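PDB 4IIW: Lmo1499 protein from Listeria monocytogenes, which probably cleaves nascent peptidoglycan strands endolytically, as a lytic transglycosylase of the MltG family, and so terminates their elongation. Local coordinates for residues I39-P44 against T54-K59; Q130-K135 against G185-A190; K166-P171 against S282-Y287; R239-S244 against S314-F319. All coordinates share one frame; numbering follows the deposited sequence.

Contact 1: residues I39-P44 against T54-K59; sequences ITVEIP and TILEDK
Lys59, Ile55 and Val41 carry this meeting of a strand with a helix. Val41 sends CG1 to the aliphatic root of Lys59, 4.0 Å from Lys59 CB. The lysine bends at its second torsion (chi2 -65°), which turns its chain across the strand and brings CE near the carbonyl oxygen of Thr40. Ile39 packs beside the start of the same lysine, its CG2 4.1 Å from Lys59 CB. Strand 39-43 and helix 49-58 belong to a beta-alpha-alpha-beta unit, completed by helix 65-75 and the antiparallel strand 83-87, a topology that matches the LysM-like fold. Within this pairing the local axes approach to 8.9 Å and run nearly antiparallel, at 154°. Ile55 packs on the far end of the strand, chiefly through CD1, which lies 4.0 Å from Ile43 CD1 and 3.9 Å from Pro44 CD; both CD1 and CG2 of Ile55 also rest by the carbonyl oxygen of Glu42. Leu56 adds a looser contact to the valine, Val41 CG2 to Leu56 CD2 at 4.4 Å, and also touches Leu87 and Phe68. Thr54, in turn, hydrogen-bonds Thr54 of a second subunit.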
# COMPACT_ATOMS: atom_id res chain seq x y z
N ILE B 39 21.64 2.82 17.05
CA ILE B 39 21.10 1.67 17.75
C ILE B 39 21.65 0.41 17.09
O ILE B 39 21.53 0.22 15.88
CB ILE B 39 19.54 1.60 17.66
CG1 ILE B 39 18.91 2.95 18.10
CG2 ILE B 39 19.02 0.46 18.51
CD1 ILE B 39 17.41 3.05 17.89
N THR B 40 22.26 -0.46 17.88
CA THR B 40 22.78 -1.68 17.32
C THR B 40 21.71 -2.74 17.43
O THR B 40 21.17 -2.97 18.51
CB THR B 40 24.07 -2.14 18.05
OG1 THR B 40 23.74 -2.54 19.39
CG2 THR B 40 25.13 -1.02 18.08
N VAL B 41 21.36 -3.37 16.31
CA VAL B 41 20.36 -4.43 16.31
C VAL B 41 21.03 -5.72 15.88
O VAL B 41 21.99 -5.71 15.13
CB VAL B 41 19.12 -4.13 15.37
CG1 VAL B 41 18.69 -2.66 15.48
CG2 VAL B 41 19.42 -4.47 13.93
N GLU B 42 20.48 -6.85 16.35
CA GLU B 42 21.02 -8.16 16.03
C GLU B 42 19.99 -9.02 15.34
O GLU B 42 18.91 -9.27 15.89
CB GLU B 42 21.49 -8.84 17.30
CG GLU B 42 22.47 -8.00 18.09
CD GLU B 42 23.14 -8.78 19.21
OE1 GLU B 42 22.43 -9.54 19.91
OE2 GLU B 42 24.37 -8.61 19.40
N ILE B 43 20.32 -9.48 14.14
CA ILE B 43 19.43 -10.34 13.37
C ILE B 43 20.01 -11.75 13.40
O ILE B 43 21.04 -12.00 12.79
CB ILE B 43 19.31 -9.89 11.90
CG1 ILE B 43 18.92 -8.41 11.82
CG2 ILE B 43 18.30 -10.74 11.20
CD1 ILE B 43 17.72 -8.05 12.66
N PRO B 44 19.36 -12.66 14.14
CA PRO B 44 19.87 -14.01 14.21
C PRO B 44 19.73 -14.77 12.91
O PRO B 44 18.85 -14.49 12.12
CB PRO B 44 19.00 -14.67 15.30
CG PRO B 44 18.26 -13.57 15.99
CD PRO B 44 18.19 -12.45 15.01
N THR B 54 10.03 -7.11 13.29
CA THR B 54 9.68 -6.99 14.69
C THR B 54 10.88 -6.60 15.56
O THR B 54 10.72 -5.85 16.53
CB THR B 54 9.01 -8.28 15.16
OG1 THR B 54 7.89 -8.51 14.32
CG2 THR B 54 8.55 -8.20 16.61
N ILE B 55 12.07 -7.09 15.21
CA ILE B 55 13.27 -6.67 15.94
C ILE B 55 13.51 -5.16 15.70
O ILE B 55 13.82 -4.44 16.64
CB ILE B 55 14.51 -7.48 15.57
CG1 ILE B 55 14.36 -8.93 16.04
CG2 ILE B 55 15.74 -6.91 16.25
CD1 ILE B 55 15.30 -9.85 15.32
N LEU B 56 13.34 -4.69 14.46
CA LEU B 56 13.50 -3.28 14.16
C LEU B 56 12.52 -2.42 14.98
O LEU B 56 12.90 -1.36 15.52
CB LEU B 56 13.31 -2.99 12.67
CG LEU B 56 14.39 -3.54 11.72
CD1 LEU B 56 14.02 -3.33 10.23
CD2 LEU B 56 15.76 -2.91 12.02
N GLU B 57 11.28 -2.87 15.09
CA GLU B 57 10.25 -2.14 15.83
C GLU B 57 10.61 -2.18 17.33
O GLU B 57 10.56 -1.15 18.01
CB GLU B 57 8.85 -2.71 15.56
CG GLU B 57 7.69 -1.90 16.18
CD GLU B 57 6.32 -2.61 16.05
OE1 GLU B 57 5.98 -3.15 14.96
OE2 GLU B 57 5.59 -2.64 17.06
N ASP B 58 10.96 -3.37 17.82
CA ASP B 58 11.37 -3.51 19.23
C ASP B 58 12.47 -2.52 19.56
O ASP B 58 12.43 -1.87 20.59
CB ASP B 58 11.91 -4.93 19.55
CG ASP B 58 10.82 -6.01 19.59
OD1 ASP B 58 9.61 -5.68 19.61
OD2 ASP B 58 11.21 -7.21 19.60
N LYS B 59 13.46 -2.42 18.68
CA LYS B 59 14.62 -1.54 18.89
C LYS B 59 14.38 -0.07 18.53
O LYS B 59 15.29 0.75 18.60
CB LYS B 59 15.83 -2.11 18.16
CG LYS B 59 16.41 -3.35 18.86
CD LYS B 59 16.96 -2.96 20.24
CE LYS B 59 17.72 -4.08 20.94
NZ LYS B 59 18.29 -3.63 22.24

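Contact 2: residues Q130-K135 against G185-A190; sequences QPKLKK and GTDVSA
Gln130 bends sharply at its second torsion (chi2 -71°), and this kink carries its amide across to the backbone of Val188. Lys132 turns twice near its end, at chi3 and chi4, so that the aliphatic part of the chain rather than the ammonium group faces Asp187. The amide bond is the polar core of the contact: Gln130 NE2 donates to Val188 O at 2.8 Å, with an N-H...O angle of 157°. The acceptor sits close to the plane of the glutamine amide, whereas the donor is tilted 23° from the carbonyl plane of Val188. At its other end the same amide serves its own loop, for Gln130 OE1 takes a weak bond from the backbone N of Lys132, which helps to fix the rotation of the group. Further out, Lys132 CD and CE both lie 3.4 Å from Asp187 OD2. The charged atoms stay farther apart, Lys132 NZ being 4.5 Å from Asp187 OD1, too far for a salt bridge though probably still mildly attractive. Leu133 adds the apolar part, its CD1 passing 3.8 Å from Val188 O and reaching Ala190 CB at 4.2 Å. Both partners are connections that lead into helices. Residues Gln130 to Leu133 form a type I beta turn, closed by Leu133 N to Gln130 O, between helices 119-129 and 135-143; Ser189 is the N-cap of helix 190-204, its OG bonded to Gln192 N. A side-chain amide from an interhelical turn thus pins the loop just ahead of a capped helix start.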
# COMPACT_ATOMS: atom_id res chain seq x y z
N GLN B 130 38.34 -8.85 9.99
CA GLN B 130 38.96 -8.66 8.69
C GLN B 130 38.07 -9.42 7.70
O GLN B 130 38.35 -10.56 7.34
CB GLN B 130 40.41 -9.17 8.70
CG GLN B 130 41.42 -8.40 7.78
CD GLN B 130 41.23 -8.63 6.28
OE1 GLN B 130 40.14 -8.39 5.72
NE2 GLN B 130 42.30 -9.04 5.60
N PRO B 131 36.97 -8.78 7.26
CA PRO B 131 35.95 -9.39 6.38
C PRO B 131 36.44 -9.92 5.03
O PRO B 131 35.84 -10.84 4.50
CB PRO B 131 34.94 -8.26 6.17
CG PRO B 131 35.73 -7.02 6.34
CD PRO B 131 36.80 -7.33 7.38
N LYS B 132 37.51 -9.36 4.48
CA LYS B 132 38.03 -9.87 3.21
C LYS B 132 38.49 -11.33 3.35
O LYS B 132 38.60 -12.05 2.36
CB LYS B 132 39.14 -8.96 2.63
CG LYS B 132 38.58 -7.62 2.05
CD LYS B 132 39.68 -6.64 1.59
CE LYS B 132 40.39 -7.05 0.30
NZ LYS B 132 39.57 -6.83 -0.94
N LEU B 133 38.74 -11.77 4.58
CA LEU B 133 39.13 -13.16 4.85
C LEU B 133 37.91 -14.09 5.01
O LEU B 133 36.88 -13.70 5.55
CB LEU B 133 40.01 -13.25 6.10
CG LEU B 133 41.43 -12.67 6.05
CD1 LEU B 133 42.05 -12.80 7.45
CD2 LEU B 133 42.32 -13.35 5.02
N LYS B 134 38.07 -15.32 4.52
CA LYS B 134 37.03 -16.35 4.58
C LYS B 134 37.33 -17.37 5.68
O LYS B 134 38.48 -17.75 5.89
CB LYS B 134 36.91 -17.04 3.22
CG LYS B 134 35.98 -16.34 2.25
CD LYS B 134 36.45 -14.96 1.79
CE LYS B 134 35.28 -14.17 1.16
NZ LYS B 134 34.45 -15.00 0.23
N LYS B 135 36.28 -17.82 6.37
CA LYS B 135 36.45 -18.76 7.48
C LYS B 135 37.19 -20.04 7.10
O LYS B 135 38.09 -20.47 7.82
CB LYS B 135 35.11 -19.11 8.14
CG LYS B 135 35.29 -19.89 9.45
CD LYS B 135 33.99 -20.10 10.22
CE LYS B 135 34.28 -20.83 11.52
NZ LYS B 135 33.12 -20.94 12.43
N GLY B 185 48.48 -2.89 9.23
CA GLY B 185 48.33 -3.31 7.83
C GLY B 185 46.96 -3.09 7.17
O GLY B 185 45.96 -2.80 7.84
N THR B 186 46.94 -3.27 5.84
CA THR B 186 45.74 -3.05 5.04
C THR B 186 44.91 -4.35 4.76
O THR B 186 43.71 -4.41 5.12
CB THR B 186 46.11 -2.25 3.73
OG1 THR B 186 47.10 -2.97 2.98
CG2 THR B 186 46.70 -0.88 4.10
N ASP B 187 45.52 -5.37 4.13
CA ASP B 187 44.82 -6.67 3.89
C ASP B 187 45.54 -7.73 4.71
O ASP B 187 46.06 -8.72 4.20
CB ASP B 187 44.81 -7.08 2.41
CG ASP B 187 43.78 -6.32 1.59
OD1 ASP B 187 43.89 -6.35 0.34
OD2 ASP B 187 42.86 -5.70 2.19
N VAL B 188 45.55 -7.51 6.01
CA VAL B 188 46.25 -8.37 6.90
C VAL B 188 45.87 -9.84 6.66
O VAL B 188 44.69 -10.18 6.59
CB VAL B 188 46.01 -7.89 8.34
CG1 VAL B 188 46.29 -8.94 9.30
CG2 VAL B 188 46.87 -6.67 8.58
N SER B 189 46.89 -10.69 6.51
CA SER B 189 46.68 -12.11 6.25
C SER B 189 46.41 -12.85 7.51
O SER B 189 46.80 -12.43 8.59
CB SER B 189 47.90 -12.75 5.60
OG SER B 189 48.96 -12.92 6.55
N ALA B 190 45.76 -13.99 7.36
CA ALA B 190 45.45 -14.85 8.48
C ALA B 190 46.75 -15.27 9.20
O ALA B 190 46.79 -15.36 10.43
CB ALA B 190 44.66 -16.08 8.00

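Contact 3: residues K166-P171 against S282-Y287; sequences KSIKHP and SPYNTY
The Tyr284 ring presents its edge to residues 166-171. Ser167 O lies near the ring plane, 3.4 Å from Tyr284 CE1, and Ile168 CA, likewise at the edge, is 3.4 Å from Tyr284 OH. Elsewhere the ring meets that of Tyr264, their planes inclined at about 55°, and it also touches Pro293 and Pro294. A second flat group, the imidazole of His170, has Lys169 CB over one face, offset toward the rim. With CG turned beside its own backbone N (chi1 -80°), Tyr284 projects its hydroxyl end toward the other loop, where Ile168 CG2 comes within 3.5 Å of Tyr284 OH. Alongside, Ser167 CB rests against the proline ring, 4.2 Å from Pro283 CG. The backbone that carries the tyrosine is fixed by a type I beta turn from Ser282 to Asn285 and by an ST turn, in which Ser282 OG accepts from Tyr284 N at 3.2 Å. Both loops lean on helix 259-265: Lys169 NZ bonds to the carbonyl of Ala265, His170 packs on Tyr264, and Ser282 touches Ala265. The contact therefore joins the segment leading to strand 180-181 to the connection between helices 275-278 and 302-309, with helix 259-265 beside both.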
# COMPACT_ATOMS: atom_id res chain seq x y z
N LYS B 166 50.07 -37.13 16.31
CA LYS B 166 49.06 -37.76 15.48
C LYS B 166 47.62 -37.69 16.02
O LYS B 166 46.68 -37.55 15.25
CB LYS B 166 49.48 -39.23 15.30
CG LYS B 166 50.97 -39.40 14.83
CD LYS B 166 51.42 -40.89 14.73
CE LYS B 166 50.69 -41.64 13.63
NZ LYS B 166 51.14 -43.07 13.53
N SER B 167 47.45 -37.76 17.34
CA SER B 167 46.13 -37.77 17.97
C SER B 167 45.49 -36.39 18.18
O SER B 167 44.34 -36.31 18.61
CB SER B 167 46.23 -38.47 19.32
OG SER B 167 46.70 -39.80 19.17
N ILE B 168 46.21 -35.32 17.89
CA ILE B 168 45.67 -33.98 18.08
C ILE B 168 44.76 -33.60 16.94
O ILE B 168 45.11 -33.83 15.78
CB ILE B 168 46.81 -32.93 18.16
CG1 ILE B 168 47.65 -33.17 19.41
CG2 ILE B 168 46.25 -31.52 18.14
CD1 ILE B 168 48.86 -32.26 19.53
N LYS B 169 43.60 -33.02 17.23
CA LYS B 169 42.71 -32.56 16.16
C LYS B 169 43.28 -31.34 15.43
O LYS B 169 43.39 -31.34 14.21
CB LYS B 169 41.34 -32.16 16.69
CG LYS B 169 40.34 -33.25 16.81
CD LYS B 169 38.97 -32.58 16.96
CE LYS B 169 37.81 -33.51 16.78
NZ LYS B 169 36.57 -32.68 16.83
N HIS B 170 43.61 -30.29 16.19
CA HIS B 170 44.13 -29.05 15.61
C HIS B 170 45.41 -28.62 16.33
O HIS B 170 45.36 -28.08 17.42
CB HIS B 170 43.07 -27.95 15.68
CG HIS B 170 41.75 -28.35 15.10
ND1 HIS B 170 41.59 -28.67 13.77
CD2 HIS B 170 40.53 -28.45 15.66
CE1 HIS B 170 40.33 -28.98 13.54
NE2 HIS B 170 39.66 -28.84 14.67
N PRO B 171 46.55 -28.82 15.70
CA PRO B 171 47.84 -28.57 16.34
C PRO B 171 47.97 -27.33 17.24
O PRO B 171 48.52 -27.44 18.33
CB PRO B 171 48.78 -28.46 15.15
CG PRO B 171 48.17 -29.37 14.15
CD PRO B 171 46.71 -29.17 14.28
N SER B 282 37.01 -41.05 20.52
CA SER B 282 38.02 -39.99 20.32
C SER B 282 38.99 -39.93 21.49
O SER B 282 38.58 -40.01 22.64
CB SER B 282 37.36 -38.61 20.18
OG SER B 282 38.33 -37.57 20.10
N PRO B 283 40.29 -39.77 21.20
CA PRO B 283 41.26 -39.68 22.28
C PRO B 283 40.97 -38.50 23.21
O PRO B 283 41.42 -38.49 24.35
CB PRO B 283 42.58 -39.48 21.55
CG PRO B 283 42.35 -39.96 20.17
CD PRO B 283 40.93 -39.70 19.87
N TYR B 284 40.22 -37.50 22.73
CA TYR B 284 39.85 -36.36 23.56
C TYR B 284 38.77 -36.68 24.60
O TYR B 284 38.60 -35.93 25.57
CB TYR B 284 39.43 -35.18 22.67
CG TYR B 284 40.63 -34.44 22.12
CD1 TYR B 284 41.30 -34.90 21.00
CD2 TYR B 284 41.10 -33.30 22.75
CE1 TYR B 284 42.41 -34.25 20.52
CE2 TYR B 284 42.21 -32.63 22.26
CZ TYR B 284 42.87 -33.11 21.14
OH TYR B 284 43.97 -32.45 20.65
N ASN B 285 38.04 -37.78 24.39
CA ASN B 285 36.99 -38.20 25.30
C ASN B 285 37.54 -38.72 26.63
O ASN B 285 37.96 -39.89 26.74
CB ASN B 285 36.15 -39.29 24.64
CG ASN B 285 35.03 -39.74 25.51
OD1 ASN B 285 34.87 -39.25 26.62
ND2 ASN B 285 34.24 -40.70 25.01
N THR B 286 37.50 -37.87 27.65
CA THR B 286 38.03 -38.23 28.97
C THR B 286 37.12 -39.14 29.78
O THR B 286 37.43 -39.46 30.93
CB THR B 286 38.39 -36.99 29.79
OG1 THR B 286 37.24 -36.14 29.91
CG2 THR B 286 39.54 -36.24 29.10
N TYR B 287 35.99 -39.55 29.20
CA TYR B 287 35.13 -40.55 29.82
C TYR B 287 35.61 -41.94 29.39
O TYR B 287 35.40 -42.91 30.11
CB TYR B 287 33.68 -40.36 29.41
CG TYR B 287 32.96 -39.30 30.20
CD1 TYR B 287 33.11 -37.95 29.91
CD2 TYR B 287 32.10 -39.65 31.25
CE1 TYR B 287 32.45 -36.98 30.64
CE2 TYR B 287 31.43 -38.69 31.98
CZ TYR B 287 31.61 -37.36 31.67
OH TYR B 287 30.95 -36.40 32.40

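Contact 4: residues R239-S244 against S314-F319; sequences RKMIAS and SDYLYF
A Met-aromatic contact and a pair of linked serine hydroxyls fasten helix 239-251 to the lead-in of the C-terminal beta hairpin, strands 318-321 and 328-331. Met241, a selenomethionine in this crystal, supplies the first element. Bent at its second torsion (chi2 -64°), it swings its selenium to the Tyr316 ring, with Met241 SE 3.7 Å from Tyr316 CD2 and 4.8 Å from the ring centroid. The approach is oblique, 69° off the ring normal, and the terminal methyl follows along the same side of the ring, Met241 CE reaching Tyr316 CE2 at 3.9 Å. Phe330 of the second hairpin strand touches both residues, so the pair belongs to a larger apolar patch between helix and hairpin. Met241 also lies in the neighbourhood of the probable active site: its side chain is about 11 Å from that of Glu232, which is predicted to be important for catalysis. Beyond the ring the backbone is tied down as well, since Asn248, farther along the helix, donates through ND2 to the carbonyl oxygens of Ser314 and Tyr316. The two hydroxyls are linked in one direction. Ser314 OG donates to Ser244 OG at 3.0 Å, and Ser244 OG in turn donates a hydrogen bond to the carbonyl oxygen of Met241, about one turn back in the helix, 2.7 Å from Ser244 OG.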
# COMPACT_ATOMS: atom_id res chain seq x y z
N ARG B 239 39.38 -22.04 40.99
CA ARG B 239 40.03 -22.86 40.00
C ARG B 239 41.16 -23.72 40.55
O ARG B 239 41.49 -24.75 39.99
CB ARG B 239 40.55 -21.96 38.89
CG ARG B 239 39.43 -21.32 38.04
CD ARG B 239 40.00 -20.26 37.11
NE ARG B 239 39.27 -20.11 35.85
CZ ARG B 239 38.38 -19.17 35.56
NH1 ARG B 239 38.04 -18.22 36.45
NH2 ARG B 239 37.81 -19.17 34.36
N LYS B 240 41.77 -23.29 41.65
CA LYS B 240 42.83 -24.08 42.25
C LYS B 240 42.30 -25.38 42.88
O LYS B 240 43.07 -26.32 43.08
CB LYS B 240 43.62 -23.26 43.26
CG LYS B 240 44.41 -22.16 42.62
CD LYS B 240 45.18 -21.34 43.64
CE LYS B 240 45.90 -20.18 42.95
NZ LYS B 240 46.53 -19.25 43.94
N MSE B 241 41.01 -25.42 43.22
CA MSE B 241 40.38 -26.64 43.74
C MSE B 241 40.02 -27.52 42.57
O MSE B 241 40.21 -28.73 42.61
CB MSE B 241 39.11 -26.35 44.56
CG MSE B 241 39.34 -26.00 46.02
SE MSE B 241 40.14 -27.47 47.01
CE MSE B 241 40.11 -26.61 48.77
N ILE B 242 39.49 -26.92 41.52
CA ILE B 242 39.18 -27.68 40.32
C ILE B 242 40.45 -28.38 39.86
O ILE B 242 40.45 -29.58 39.55
CB ILE B 242 38.65 -26.81 39.20
CG1 ILE B 242 37.26 -26.28 39.57
CG2 ILE B 242 38.57 -27.59 37.89
CD1 ILE B 242 36.72 -25.23 38.57
N ALA B 243 41.55 -27.64 39.84
CA ALA B 243 42.82 -28.23 39.43
C ALA B 243 43.22 -29.39 40.35
O ALA B 243 43.67 -30.43 39.86
CB ALA B 243 43.91 -27.18 39.39
N SER B 244 43.03 -29.25 41.66
CA SER B 244 43.44 -30.31 42.57
C SER B 244 42.66 -31.59 42.33
O SER B 244 43.21 -32.67 42.44
CB SER B 244 43.29 -29.90 44.02
OG SER B 244 41.94 -29.83 44.40
N SER B 314 44.56 -31.14 48.35
CA SER B 314 43.30 -31.58 48.97
C SER B 314 42.93 -33.02 48.62
O SER B 314 43.53 -33.65 47.75
CB SER B 314 42.15 -30.66 48.56
OG SER B 314 41.77 -30.90 47.22
N ASP B 315 41.90 -33.52 49.31
CA ASP B 315 41.40 -34.88 49.12
C ASP B 315 40.13 -34.94 48.25
O ASP B 315 39.44 -35.96 48.23
CB ASP B 315 41.09 -35.49 50.49
CG ASP B 315 42.32 -35.56 51.37
OD1 ASP B 315 43.41 -35.88 50.84
OD2 ASP B 315 42.19 -35.33 52.59
N TYR B 316 39.82 -33.88 47.52
CA TYR B 316 38.61 -33.87 46.71
C TYR B 316 38.84 -34.60 45.38
O TYR B 316 39.87 -34.45 44.75
CB TYR B 316 38.10 -32.44 46.50
CG TYR B 316 37.81 -31.71 47.80
CD1 TYR B 316 36.73 -32.08 48.61
CD2 TYR B 316 38.61 -30.64 48.23
CE1 TYR B 316 36.46 -31.42 49.81
CE2 TYR B 316 38.34 -29.97 49.43
CZ TYR B 316 37.27 -30.36 50.21
OH TYR B 316 37.01 -29.70 51.39
N LEU B 317 37.86 -35.41 44.99
CA LEU B 317 37.93 -36.18 43.75
C LEU B 317 36.71 -35.94 42.85
O LEU B 317 36.67 -36.46 41.73
CB LEU B 317 38.01 -37.68 44.08
CG LEU B 317 39.23 -38.15 44.89
CD1 LEU B 317 39.13 -39.63 45.23
CD2 LEU B 317 40.50 -37.88 44.11
N TYR B 318 35.73 -35.17 43.33
CA TYR B 318 34.53 -34.86 42.54
C TYR B 318 34.13 -33.39 42.70
O TYR B 318 34.48 -32.74 43.69
CB TYR B 318 33.35 -35.74 43.00
CG TYR B 318 33.61 -37.23 42.95
CD1 TYR B 318 33.26 -37.98 41.83
CD2 TYR B 318 34.18 -37.89 44.03
CE1 TYR B 318 33.50 -39.35 41.78
CE2 TYR B 318 34.42 -39.26 43.99
CZ TYR B 318 34.08 -39.98 42.87
OH TYR B 318 34.33 -41.33 42.85
N PHE B 319 33.41 -32.85 41.73
CA PHE B 319 32.92 -31.49 41.83
C PHE B 319 31.68 -31.33 41.00
O PHE B 319 31.51 -31.98 39.97
CB PHE B 319 33.99 -30.46 41.43
CG PHE B 319 34.42 -30.52 39.98
CD1 PHE B 319 33.75 -29.80 39.01
CD2 PHE B 319 35.53 -31.27 39.60
CE1 PHE B 319 34.15 -29.83 37.68
CE2 PHE B 319 35.94 -31.31 38.28
CZ PHE B 319 35.24 -30.59 37.32

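How the contacts relate
From the N terminus, contact 1 closes first, over only nine intervening residues, within the N-terminal strand-helix unit, and it finishes before any other opens. Contact 2 then spans 49 residues, holding the turn after helix 119-129 against the loop before helix 190-204. Contact 3 opens inside that span and ends far beyond it, so the two cross; contact 4 opens inside contact 3 and crosses it in the same way. None nests within another. The overlapping series ties the middle helices to the C-terminal hairpin. Contacts 3 and 4 are nearest neighbours, about 9 Å between closest atoms, whereas contacts 1 and 4 have centres about 44 Å apart.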